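Local coordinates for glyoxylate-induced Protein (Pseudomonas aeruginosa, PDB 1SQ4) that is of unknown function but folds as a double-barrel cupin and may act as a ureidoglycine aminohydrolase, at residues K143-F157 with R180-H192. Sequence-based numbering, arbitrary orientation.
Sequences KHYQKVDGVPLPEAF and RFVDMSDMRHDMH. With SCN (thiocyanate ion), chain D.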
ATOM      1  N   LYS A 143       5.254  18.414 -31.880  1.00  3.99           N
ATOM      2  CA  LYS A 143       6.538  18.360 -31.197  1.00  3.70           C
ATOM      3  C   LYS A 143       7.480  19.393 -31.768  1.00  4.24           C
ATOM      4  O   LYS A 143       7.446  19.688 -32.959  1.00  5.12           O
ATOM      5  CB  LYS A 143       7.200  16.991 -31.351  1.00  3.52           C
ATOM      6  CG  LYS A 143       8.627  16.913 -30.790  1.00  1.00           C
ATOM      7  CD  LYS A 143       9.313  15.653 -31.298  1.00  1.00           C
ATOM      8  CE  LYS A 143      10.700  15.395 -30.696  1.00  1.00           C
ATOM      9  NZ  LYS A 143      11.647  16.539 -30.729  1.00  1.00           N
ATOM     10  N   HIS A 144       8.323  19.951 -30.919  1.00  4.39           N
ATOM     11  CA  HIS A 144       9.280  20.905 -31.415  1.00  5.92           C
ATOM     12  C   HIS A 144      10.365  20.072 -32.084  1.00  6.23           C
ATOM     13  O   HIS A 144      10.965  19.179 -31.469  1.00  6.50           O
ATOM     14  CB  HIS A 144       9.855  21.737 -30.268  1.00  8.69           C
ATOM     15  CG  HIS A 144       8.932  22.813 -29.783  1.00  9.36           C
ATOM     16  ND1 HIS A 144       9.046  23.374 -28.527  1.00 12.71           N
ATOM     17  CD2 HIS A 144       7.907  23.454 -30.385  1.00 11.73           C
ATOM     18  CE1 HIS A 144       8.132  24.313 -28.380  1.00 10.95           C
ATOM     19  NE2 HIS A 144       7.424  24.385 -29.492  1.00 11.35           N
ATOM     20  N   TYR A 145      10.587  20.354 -33.360  1.00  6.82           N
ATOM     21  CA  TYR A 145      11.584  19.649 -34.143  1.00  8.15           C
ATOM     22  C   TYR A 145      12.978  20.021 -33.682  1.00  8.44           C
ATOM     23  O   TYR A 145      13.244  21.171 -33.350  1.00  9.00           O
ATOM     24  CB  TYR A 145      11.415  19.994 -35.627  1.00  7.59           C
ATOM     25  CG  TYR A 145      12.448  19.334 -36.514  1.00  8.41           C
ATOM     26  CD1 TYR A 145      13.519  20.061 -37.035  1.00  6.21           C
ATOM     27  CD2 TYR A 145      12.385  17.959 -36.798  1.00  7.15           C
ATOM     28  CE1 TYR A 145      14.498  19.445 -37.805  1.00  4.94           C
ATOM     29  CE2 TYR A 145      13.371  17.339 -37.572  1.00  5.60           C
ATOM     30  CZ  TYR A 145      14.422  18.096 -38.065  1.00  3.68           C
ATOM     31  OH  TYR A 145      15.419  17.506 -38.785  1.00  3.95           O
ATOM     32  N   GLN A 146      13.870  19.041 -33.651  1.00 10.07           N
ATOM     33  CA  GLN A 146      15.231  19.311 -33.235  1.00 11.77           C
ATOM     34  C   GLN A 146      16.156  19.320 -34.442  1.00 13.35           C
ATOM     35  O   GLN A 146      16.397  18.286 -35.069  1.00 13.40           O
ATOM     36  CB  GLN A 146      15.697  18.278 -32.225  1.00 11.53           C
ATOM     37  CG  GLN A 146      17.081  18.555 -31.696  1.00 11.03           C
ATOM     38  CD  GLN A 146      17.419  17.689 -30.507  1.00 11.30           C
ATOM     39  OE1 GLN A 146      18.544  17.731 -29.991  1.00 11.68           O
ATOM     40  NE2 GLN A 146      16.442  16.891 -30.058  1.00  8.30           N
ATOM     41  N   LYS A 147      16.651  20.510 -34.766  1.00 14.39           N
ATOM     42  CA  LYS A 147      17.542  20.708 -35.893  1.00 14.84           C
ATOM     43  C   LYS A 147      18.951  20.291 -35.542  1.00 15.31           C
ATOM     44  O   LYS A 147      19.462  20.623 -34.474  1.00 15.66           O
ATOM     45  CB  LYS A 147      17.572  22.181 -36.302  1.00 16.71           C
ATOM     46  CG  LYS A 147      18.502  22.485 -37.472  1.00 18.25           C
ATOM     47  CD  LYS A 147      17.925  21.939 -38.770  1.00 21.48           C
ATOM     48  CE  LYS A 147      18.934  22.015 -39.906  1.00 23.83           C
ATOM     49  NZ  LYS A 147      20.150  21.204 -39.602  1.00 26.32           N
ATOM     50  N   VAL A 148      19.580  19.557 -36.446  1.00 13.86           N
ATOM     51  CA  VAL A 148      20.953  19.158 -36.238  1.00 13.85           C
ATOM     52  C   VAL A 148      21.753  19.547 -37.473  1.00 12.65           C
ATOM     53  O   VAL A 148      21.386  19.219 -38.605  1.00 11.09           O
ATOM     54  CB  VAL A 148      21.083  17.631 -35.941  1.00 13.67           C
ATOM     55  CG1 VAL A 148      20.197  16.830 -36.870  1.00 14.02           C
ATOM     56  CG2 VAL A 148      22.538  17.207 -36.084  1.00 10.74           C
ATOM     57  N   ASP A 149      22.835  20.277 -37.231  1.00 12.27           N
ATOM     58  CA  ASP A 149      23.704  20.732 -38.296  1.00 12.69           C
ATOM     59  C   ASP A 149      24.187  19.609 -39.156  1.00 10.40           C
ATOM     60  O   ASP A 149      24.694  18.609 -38.652  1.00 10.59           O
ATOM     61  CB  ASP A 149      24.927  21.460 -37.751  1.00 17.12           C
ATOM     62  CG  ASP A 149      24.659  22.918 -37.496  1.00 22.93           C
ATOM     63  OD1 ASP A 149      25.569  23.747 -37.755  1.00 26.59           O
ATOM     64  OD2 ASP A 149      23.538  23.239 -37.037  1.00 24.79           O
ATOM     65  N   GLY A 150      24.044  19.800 -40.462  1.00  7.20           N
ATOM     66  CA  GLY A 150      24.478  18.804 -41.411  1.00  6.19           C
ATOM     67  C   GLY A 150      23.319  17.953 -41.838  1.00  6.52           C
ATOM     68  O   GLY A 150      23.376  17.263 -42.847  1.00  7.02           O
ATOM     69  N   VAL A 151      22.253  17.988 -41.058  1.00  8.24           N
ATOM     70  CA  VAL A 151      21.093  17.203 -41.408  1.00 10.52           C
ATOM     71  C   VAL A 151      19.989  18.138 -41.838  1.00 10.75           C
ATOM     72  O   VAL A 151      19.602  19.039 -41.097  1.00 12.08           O
ATOM     73  CB  VAL A 151      20.634  16.363 -40.232  1.00 12.05           C
ATOM     74  CG1 VAL A 151      19.463  15.501 -40.647  1.00 12.52           C
ATOM     75  CG2 VAL A 151      21.792  15.500 -39.747  1.00 12.25           C
ATOM     76  N   PRO A 152      19.489  17.955 -43.064  1.00 10.48           N
ATOM     77  CA  PRO A 152      18.415  18.793 -43.600  1.00 10.40           C
ATOM     78  C   PRO A 152      17.051  18.443 -43.023  1.00 10.63           C
ATOM     79  O   PRO A 152      16.815  17.307 -42.610  1.00 11.60           O
ATOM     80  CB  PRO A 152      18.493  18.517 -45.095  1.00 10.19           C
ATOM     81  CG  PRO A 152      18.937  17.085 -45.135  1.00  8.87           C
ATOM     82  CD  PRO A 152      20.029  17.065 -44.108  1.00  8.79           C
ATOM     83  N   LEU A 153      16.155  19.421 -42.996  1.00 11.64           N
ATOM     84  CA  LEU A 153      14.802  19.206 -42.480  1.00 11.93           C
ATOM     85  C   LEU A 153      14.095  18.104 -43.242  1.00 12.86           C
ATOM     86  O   LEU A 153      14.331  17.905 -44.436  1.00 13.83           O
ATOM     87  CB  LEU A 153      13.969  20.464 -42.624  1.00 11.23           C
ATOM     88  CG  LEU A 153      14.430  21.721 -41.916  1.00  9.86           C
ATOM     89  CD1 LEU A 153      13.740  22.890 -42.568  1.00 10.59           C
ATOM     90  CD2 LEU A 153      14.113  21.649 -40.434  1.00 10.27           C
ATOM     91  N   PRO A 154      13.200  17.385 -42.565  1.00 12.70           N
ATOM     92  CA  PRO A 154      12.462  16.302 -43.209  1.00 13.67           C
ATOM     93  C   PRO A 154      11.446  16.879 -44.175  1.00 15.18           C
ATOM     94  O   PRO A 154      10.889  17.953 -43.934  1.00 16.75           O
ATOM     95  CB  PRO A 154      11.822  15.579 -42.035  1.00 13.23           C
ATOM     96  CG  PRO A 154      11.596  16.678 -41.061  1.00 13.49           C
ATOM     97  CD  PRO A 154      12.870  17.477 -41.138  1.00 12.46           C
ATOM     98  N   GLU A 155      11.224  16.182 -45.284  1.00 17.18           N
ATOM     99  CA  GLU A 155      10.268  16.646 -46.287  1.00 18.53           C
ATOM    100  C   GLU A 155       8.893  16.071 -46.014  1.00 17.22           C
ATOM    101  O   GLU A 155       8.767  14.937 -45.562  1.00 19.70           O
ATOM    102  CB  GLU A 155      10.741  16.262 -47.693  1.00 20.06           C
ATOM    103  CG  GLU A 155      11.755  17.248 -48.283  1.00 26.36           C
ATOM    104  CD  GLU A 155      12.606  16.633 -49.382  1.00 31.48           C
ATOM    105  OE1 GLU A 155      13.186  15.541 -49.153  1.00 33.37           O
ATOM    106  OE2 GLU A 155      12.714  17.245 -50.471  1.00 34.21           O
ATOM    107  N   ALA A 156       7.872  16.878 -46.275  1.00 15.21           N
ATOM    108  CA  ALA A 156       6.489  16.482 -46.070  1.00 11.97           C
ATOM    109  C   ALA A 156       6.102  15.350 -46.995  1.00 10.88           C
ATOM    110  O   ALA A 156       6.835  14.997 -47.912  1.00 10.90           O
ATOM    111  CB  ALA A 156       5.572  17.655 -46.312  1.00 10.68           C
ATOM    112  N   PHE A 157       4.940  14.775 -46.732  1.00 10.25           N
ATOM    113  CA  PHE A 157       4.418  13.702 -47.545  1.00  8.18           C
ATOM    114  C   PHE A 157       3.065  13.298 -46.984  1.00  8.17           C
ATOM    115  O   PHE A 157       2.770  13.539 -45.813  1.00  7.12           O
ATOM    116  CB  PHE A 157       5.408  12.530 -47.583  1.00  8.88           C
ATOM    117  CG  PHE A 157       5.695  11.919 -46.249  1.00  7.38           C
ATOM    118  CD1 PHE A 157       4.831  10.977 -45.714  1.00  7.02           C
ATOM    119  CD2 PHE A 157       6.817  12.294 -45.520  1.00  8.16           C
ATOM    120  CE1 PHE A 157       5.076  10.410 -44.480  1.00  7.38           C
ATOM    121  CE2 PHE A 157       7.077  11.733 -44.275  1.00  7.49           C
ATOM    122  CZ  PHE A 157       6.200  10.792 -43.755  1.00  8.51           C
ATOM    123  N   ARG A 180       5.200   1.511 -40.508  1.00 14.97           N
ATOM    124  CA  ARG A 180       6.006   2.723 -40.390  1.00 14.22           C
ATOM    125  C   ARG A 180       5.839   3.635 -41.592  1.00 13.61           C
ATOM    126  O   ARG A 180       5.508   3.183 -42.690  1.00 15.19           O
ATOM    127  CB  ARG A 180       7.473   2.335 -40.227  1.00 15.75           C
ATOM    128  CG  ARG A 180       7.710   1.465 -39.016  1.00 17.91           C
ATOM    129  CD  ARG A 180       9.105   0.884 -38.995  1.00 20.81           C
ATOM    130  NE  ARG A 180       9.305   0.072 -37.799  1.00 24.34           N
ATOM    131  CZ  ARG A 180      10.303  -0.786 -37.633  1.00 26.52           C
ATOM    132  NH1 ARG A 180      11.208  -0.950 -38.591  1.00 29.05           N
ATOM    133  NH2 ARG A 180      10.393  -1.488 -36.512  1.00 28.73           N
ATOM    134  N   PHE A 181       6.089   4.921 -41.386  1.00 12.12           N
ATOM    135  CA  PHE A 181       5.926   5.897 -42.451  1.00 12.62           C
ATOM    136  C   PHE A 181       7.226   6.596 -42.791  1.00 12.60           C
ATOM    137  O   PHE A 181       7.264   7.495 -43.633  1.00 11.85           O
ATOM    138  CB  PHE A 181       4.891   6.929 -42.020  1.00 12.75           C
ATOM    139  CG  PHE A 181       3.596   6.325 -41.589  1.00 12.81           C
ATOM    140  CD1 PHE A 181       2.513   6.279 -42.459  1.00 12.50           C
ATOM    141  CD2 PHE A 181       3.470   5.760 -40.323  1.00 11.75           C
ATOM    142  CE1 PHE A 181       1.321   5.682 -42.082  1.00 11.77           C
ATOM    143  CE2 PHE A 181       2.284   5.160 -39.932  1.00 12.71           C
ATOM    144  CZ  PHE A 181       1.203   5.118 -40.814  1.00 13.50           C
ATOM    145  N   VAL A 182       8.291   6.170 -42.133  1.00 13.16           N
ATOM    146  CA  VAL A 182       9.595   6.760 -42.346  1.00 15.49           C
ATOM    147  C   VAL A 182      10.687   5.715 -42.238  1.00 17.34           C
ATOM    148  O   VAL A 182      10.609   4.802 -41.426  1.00 16.96           O
ATOM    149  CB  VAL A 182       9.863   7.865 -41.318  1.00 14.53           C
ATOM    150  CG1 VAL A 182      11.339   8.176 -41.256  1.00 17.17           C
ATOM    151  CG2 VAL A 182       9.088   9.111 -41.700  1.00 16.31           C
ATOM    152  N   ASP A 183      11.712   5.861 -43.065  1.00 20.04           N
ATOM    153  CA  ASP A 183      12.816   4.933 -43.051  1.00 22.52           C
ATOM    154  C   ASP A 183      13.592   5.078 -41.750  1.00 24.24           C
ATOM    155  O   ASP A 183      14.038   6.171 -41.400  1.00 25.44           O
ATOM    156  CB  ASP A 183      13.735   5.202 -44.229  1.00 24.90           C
ATOM    157  CG  ASP A 183      14.625   4.037 -44.525  1.00 28.45           C
ATOM    158  OD1 ASP A 183      15.314   3.565 -43.592  1.00 28.66           O
ATOM    159  OD2 ASP A 183      14.637   3.583 -45.693  1.00 32.19           O
HETATM  160  N   MSE A 184      13.758   3.963 -41.046  1.00 25.20           N
HETATM  161  CA  MSE A 184      14.471   3.939 -39.778  1.00 26.97           C
HETATM  162  C   MSE A 184      15.841   4.560 -39.858  1.00 23.84           C
HETATM  163  O   MSE A 184      16.438   4.898 -38.842  1.00 22.74           O
HETATM  164  CB  MSE A 184      14.625   2.502 -39.297  1.00 35.21           C
HETATM  165  CG  MSE A 184      13.316   1.792 -39.055  1.00 47.01           C
HETATM  166 SE   MSE A 184      12.458   2.332 -37.405  1.00 63.18          SE
HETATM  167  CE  MSE A 184      11.103   3.533 -38.137  1.00 56.75           C
ATOM    168  N   SER A 185      16.356   4.702 -41.064  1.00 22.64           N
ATOM    169  CA  SER A 185      17.688   5.255 -41.215  1.00 22.21           C
ATOM    170  C   SER A 185      17.677   6.734 -41.547  1.00 19.78           C
ATOM    171  O   SER A 185      18.725   7.379 -41.519  1.00 20.15           O
ATOM    172  CB  SER A 185      18.443   4.487 -42.297  1.00 23.31           C
ATOM    173  OG  SER A 185      17.813   4.647 -43.555  1.00 27.36           O
ATOM    174  N   ASP A 186      16.494   7.261 -41.854  1.00 16.52           N
ATOM    175  CA  ASP A 186      16.342   8.670 -42.201  1.00 14.75           C
ATOM    176  C   ASP A 186      16.550   9.543 -40.965  1.00 13.17           C
ATOM    177  O   ASP A 186      15.622   9.812 -40.205  1.00 13.27           O
ATOM    178  CB  ASP A 186      14.958   8.916 -42.802  1.00 14.63           C
ATOM    179  CG  ASP A 186      14.826  10.294 -43.407  1.00 17.31           C
ATOM    180  OD1 ASP A 186      13.759  10.587 -43.987  1.00 18.86           O
ATOM    181  OD2 ASP A 186      15.784  11.091 -43.310  1.00 16.74           O
HETATM  182  N   MSE A 187      17.785   9.985 -40.785  1.00 11.48           N
HETATM  183  CA  MSE A 187      18.159  10.792 -39.649  1.00 12.56           C
HETATM  184  C   MSE A 187      17.564  12.190 -39.640  1.00 12.60           C
HETATM  185  O   MSE A 187      17.783  12.950 -38.708  1.00 11.79           O
HETATM  186  CB  MSE A 187      19.682  10.863 -39.562  1.00 15.68           C
HETATM  187  CG  MSE A 187      20.224  10.423 -38.215  1.00 21.65           C
HETATM  188 SE   MSE A 187      19.614   8.649 -37.668  1.00 28.78          SE
HETATM  189  CE  MSE A 187      21.276   7.705 -37.985  1.00 31.15           C
ATOM    190  N   ARG A 188      16.811  12.534 -40.676  1.00 13.95           N
ATOM    191  CA  ARG A 188      16.193  13.848 -40.749  1.00 14.15           C
ATOM    192  C   ARG A 188      14.991  13.903 -39.815  1.00 13.97           C
ATOM    193  O   ARG A 188      14.646  14.963 -39.301  1.00 15.52           O
ATOM    194  CB  ARG A 188      15.759  14.144 -42.179  1.00 16.16           C
ATOM    195  CG  ARG A 188      16.912  14.318 -43.151  1.00 20.05           C
ATOM    196  CD  ARG A 188      16.384  14.683 -44.534  1.00 24.02           C
ATOM    197  NE  ARG A 188      15.582  13.592 -45.083  1.00 27.52           N
ATOM    198  CZ  ARG A 188      14.720  13.714 -46.086  1.00 29.13           C
ATOM    199  NH1 ARG A 188      14.532  14.893 -46.670  1.00 30.26           N
ATOM    200  NH2 ARG A 188      14.045  12.649 -46.501  1.00 29.83           N
ATOM    201  N   HIS A 189      14.347  12.760 -39.598  1.00 13.12           N
ATOM    202  CA  HIS A 189      13.204  12.708 -38.703  1.00 11.90           C
ATOM    203  C   HIS A 189      13.642  12.467 -37.290  1.00 11.81           C
ATOM    204  O   HIS A 189      14.464  11.585 -37.023  1.00 10.22           O
ATOM    205  CB  HIS A 189      12.243  11.599 -39.082  1.00 12.72           C
ATOM    206  CG  HIS A 189      11.259  11.996 -40.120  1.00 14.27           C
ATOM    207  ND1 HIS A 189      11.465  11.775 -41.462  1.00 16.21           N
ATOM    208  CD2 HIS A 189      10.082  12.657 -40.025  1.00 15.04           C
ATOM    209  CE1 HIS A 189      10.461  12.282 -42.149  1.00 18.45           C
ATOM    210  NE2 HIS A 189       9.607  12.827 -41.298  1.00 16.43           N
ATOM    211  N   ASP A 190      13.075  13.245 -36.377  1.00 11.85           N
ATOM    212  CA  ASP A 190      13.411  13.105 -34.972  1.00 11.32           C
ATOM    213  C   ASP A 190      12.237  12.530 -34.191  1.00 11.18           C
ATOM    214  O   ASP A 190      12.216  12.545 -32.963  1.00 11.93           O
ATOM    215  CB  ASP A 190      13.868  14.458 -34.403  1.00  9.83           C
ATOM    216  CG  ASP A 190      12.747  15.475 -34.285  1.00  9.80           C
ATOM    217  OD1 ASP A 190      11.718  15.347 -34.977  1.00 11.56           O
ATOM    218  OD2 ASP A 190      12.913  16.430 -33.497  1.00  9.66           O
HETATM  219  N   MSE A 191      11.264  12.001 -34.917  1.00 12.79           N
HETATM  220  CA  MSE A 191      10.099  11.412 -34.280  1.00 15.37           C
HETATM  221  C   MSE A 191       9.413  10.447 -35.229  1.00 13.87           C
HETATM  222  O   MSE A 191       9.403  10.645 -36.445  1.00 14.08           O
HETATM  223  CB  MSE A 191       9.089  12.485 -33.883  1.00 19.01           C
HETATM  224  CG  MSE A 191       8.310  13.044 -35.056  1.00 25.26           C
HETATM  225 SE   MSE A 191       6.704  13.928 -34.462  1.00 35.78          SE
HETATM  226  CE  MSE A 191       6.146  14.752 -36.133  1.00 32.44           C
ATOM    227  N   HIS A 192       8.831   9.403 -34.661  1.00 10.50           N
ATOM    228  CA  HIS A 192       8.120   8.432 -35.455  1.00  7.68           C
ATOM    229  C   HIS A 192       6.714   8.316 -34.885  1.00  7.81           C
ATOM    230  O   HIS A 192       6.512   8.372 -33.671  1.00  8.96           O
ATOM    231  CB  HIS A 192       8.805   7.063 -35.388  1.00  4.56           C
ATOM    232  CG  HIS A 192      10.136   7.001 -36.079  1.00  3.88           C
ATOM    233  ND1 HIS A 192      11.076   6.036 -35.769  1.00  1.00           N
ATOM    234  CD2 HIS A 192      10.664   7.727 -37.088  1.00  4.78           C
ATOM    235  CE1 HIS A 192      12.120   6.176 -36.564  1.00  1.00           C
ATOM    236  NE2 HIS A 192      11.901   7.192 -37.375  1.00  2.73           N
TER
HETATM  237  S   SCN D 302       6.882   1.106 -33.096  1.00 21.55           S
HETATM  238  C   SCN D 302       8.234   0.253 -33.652  1.00 21.86           C
HETATM  239  N   SCN D 302       9.124  -0.347 -34.020  1.00 22.45           N
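Asp-190 takes two hydrogen bonds on one oxygen where strand 136-144 ends, from Lys-143 and from Gln-146 just beyond it. Gln-146 N lies 2.8 Å from Asp-190 OD2 (N-H...O angle 151°). Lys-143 NZ reaches Asp-190 OD2 at 3.0 Å from the opposite face of the carboxylate, as a salt bridge. Lys-143 runs extended until a last bend (chi4 -50°) brings NZ to both Asp-190 OD2 and His-144 O. Next to this buried pair, Tyr-145 OH donates to Arg-188 O at 2.7 Å, using a lone pair of that carbonyl oxygen. Packing is also close at His-189, whose ring is sandwiched: Pro-154 CB sits 3.6 Å from its centroid, 15° off the normal, in a CH-pi contact, and Val-182 CG2 covers the opposite face. Phe-157 CZ adds an apolar contact with Val-182 CG2 at 3.9 Å.

The inner part of the Arg-188 chain packs against Val-151 and Pro-152; its guanidinium end and exposed Glu-155 form the looser outer side. Bent at chi3, the arginine grips Asp-186 side-on through NE and NH2, while Arg-188 NH1 bonds Glu-155 OE1 at 2.9 Å on its anti side.

The loop after one cupin barrel's strand 136-144 is thus joined to the loop leading into strand 191-198 of the other. Chemically, two donors, one an ammonium, would probably favour ionised Asp-190, offsetting the close carboxylate of Glu-91, whereas the outer ion pairs probably feel more solvent screening.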